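Local coordinates for protein-glutamate methylesterase/protein-glutamine glutaminase (Thermotoga maritima, PDB 3SFT) that probably removes methyl groups from methylglutamate residues of chemoreceptors and deamidates specific glutamines in bacterial chemotaxis, represented here by its catalytic domain, at residues D157-C161 with L180-K184. Residues are numbered along the deposited sequence; the frame is centred on the assembly and turned at random.
Sequences DKETC and LPAYK
Thr160 reaches across to the 180-184 turn with both branches of its side chain. Its OG1 accepts a nearly straight bond from Ala182 N (2.8 Å, 177° at the hydrogen), and its CG2 rests 3.8 Å from Pro181 CB. OG1 stands between the backbone N and the carbonyl carbon (chi1 54°), which turns CG2 toward Pro181 and the Tyr183 ring. The same hydroxyl also bonds to Glu156 OE2, while Met24 packs on both Thr160 and Ala182, making this the close, buried side. A valine in place of Thr160 would probably leave Ala182 N and Glu156 OE2 without the hydroxyl they share. Alongside, the backbone N of Asp157 hydrogen-bonds to Leu180 O at 2.8 Å, and Asp157 CB packs 3.9 Å from Pro181 CD. The Asp157 carboxylate turns back on its own loop, OD2 taking Glu159 N on its anti side in an Asx turn. The solvent side is looser: Glu159, its chain extended, accepts a hydrogen bond from the Tyr183 hydroxyl, OH to OE2 2.7 Å, on the syn side of the carboxylate, with carboxylate and ring planes 58° apart. Pro181 CG lies off-centre over one ring face. The contact joins the loops at the C-terminal ends of neighbouring parallel strands 152-156 and 178-180, the latter outermost, in the modified doubly wound alpha/beta fold of the CheB catalytic domain.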
loop_
_atom_site.group_PDB
_atom_site.type_symbol
_atom_site.label_atom_id
_atom_site.label_comp_id
_atom_site.label_asym_id
_atom_site.label_seq_id
_atom_site.Cartn_x
_atom_site.Cartn_y
_atom_site.Cartn_z
ATOM N N ASP A 157 -0.129 0.958 14.593
ATOM C CA ASP A 157 -0.044 1.403 15.977
ATOM C C ASP A 157 1.387 1.847 16.291
ATOM O O ASP A 157 2.354 1.286 15.766
ATOM C CB ASP A 157 -0.462 0.252 16.908
ATOM C CG ASP A 157 -0.542 0.667 18.365
ATOM O OD1 ASP A 157 -1.662 0.919 18.855
ATOM O OD2 ASP A 157 0.511 0.737 19.024
ATOM N N LYS A 158 1.510 2.842 17.162
ATOM C CA LYS A 158 2.804 3.393 17.571
ATOM C C LYS A 158 3.790 2.335 18.078
ATOM O O LYS A 158 5.004 2.494 17.950
ATOM C CB LYS A 158 2.596 4.457 18.659
ATOM C CG LYS A 158 3.855 5.240 19.008
ATOM C CD LYS A 158 3.609 6.242 20.128
ATOM C CE LYS A 158 4.864 7.053 20.429
ATOM N NZ LYS A 158 5.249 7.943 19.298
ATOM N N GLU A 159 3.263 1.256 18.648
ATOM C CA GLU A 159 4.090 0.176 19.183
ATOM C C GLU A 159 5.168 -0.334 18.226
ATOM O O GLU A 159 6.346 -0.413 18.587
ATOM C CB GLU A 159 3.203 -1.000 19.605
ATOM C CG GLU A 159 3.968 -2.201 20.159
ATOM C CD GLU A 159 3.080 -3.413 20.400
ATOM O OE1 GLU A 159 1.875 -3.247 20.687
ATOM O OE2 GLU A 159 3.599 -4.543 20.303
ATOM N N THR A 160 4.764 -0.664 17.004
ATOM C CA THR A 160 5.692 -1.203 16.019
ATOM C C THR A 160 6.312 -0.202 15.041
ATOM O O THR A 160 7.113 -0.586 14.193
ATOM C CB THR A 160 5.037 -2.362 15.244
ATOM O OG1 THR A 160 3.793 -1.928 14.685
ATOM C CG2 THR A 160 4.775 -3.540 16.180
ATOM N N CYS A 161 5.965 1.076 15.175
ATOM C CA CYS A 161 6.503 2.108 14.291
ATOM C C CYS A 161 7.871 2.616 14.710
ATOM O O CYS A 161 8.176 2.719 15.900
ATOM C CB CYS A 161 5.576 3.332 14.243
ATOM S SG CYS A 161 3.986 3.126 13.435
ATOM N N LEU A 180 -3.544 -0.884 14.479
ATOM C CA LEU A 180 -2.948 -2.156 14.876
ATOM C C LEU A 180 -1.440 -2.253 14.746
ATOM O O LEU A 180 -0.847 -1.688 13.828
ATOM C CB LEU A 180 -3.547 -3.275 14.015
ATOM C CG LEU A 180 -5.063 -3.477 13.971
ATOM C CD1 LEU A 180 -5.419 -4.266 12.728
ATOM C CD2 LEU A 180 -5.537 -4.195 15.222
ATOM N N PRO A 181 -0.792 -2.965 15.684
ATOM C CA PRO A 181 0.663 -3.104 15.583
ATOM C C PRO A 181 0.876 -3.951 14.326
ATOM O O PRO A 181 0.000 -4.730 13.949
ATOM C CB PRO A 181 1.025 -3.845 16.871
ATOM C CG PRO A 181 -0.223 -4.597 17.217
ATOM C CD PRO A 181 -1.300 -3.585 16.917
ATOM N N ALA A 182 2.000 -3.755 13.649
ATOM C CA ALA A 182 2.290 -4.460 12.400
ATOM C C ALA A 182 1.967 -5.950 12.372
ATOM O O ALA A 182 1.359 -6.428 11.416
ATOM C CB ALA A 182 3.735 -4.225 11.986
ATOM N N TYR A 183 2.354 -6.673 13.420
ATOM C CA TYR A 183 2.111 -8.115 13.492
ATOM C C TYR A 183 0.638 -8.542 13.509
ATOM O O TYR A 183 0.321 -9.684 13.164
ATOM C CB TYR A 183 2.880 -8.742 14.668
ATOM C CG TYR A 183 2.591 -8.139 16.032
ATOM C CD1 TYR A 183 1.505 -8.575 16.796
ATOM C CD2 TYR A 183 3.414 -7.147 16.564
ATOM C CE1 TYR A 183 1.247 -8.039 18.055
ATOM C CE2 TYR A 183 3.166 -6.604 17.818
ATOM C CZ TYR A 183 2.079 -7.057 18.559
ATOM O OH TYR A 183 1.824 -6.526 19.801
ATOM N N LYS A 184 -0.261 -7.649 13.922
ATOM C CA LYS A 184 -1.687 -7.979 13.933
ATOM C C LYS A 184 -2.384 -7.587 12.629
ATOM O O LYS A 184 -3.537 -7.952 12.400
ATOM C CB LYS A 184 -2.402 -7.330 15.121
ATOM C CG LYS A 184 -2.281 -8.119 16.423
ATOM C CD LYS A 184 -3.150 -7.517 17.516
ATOM C CE LYS A 184 -3.111 -8.344 18.800
ATOM N NZ LYS A 184 -3.721 -9.697 18.630
#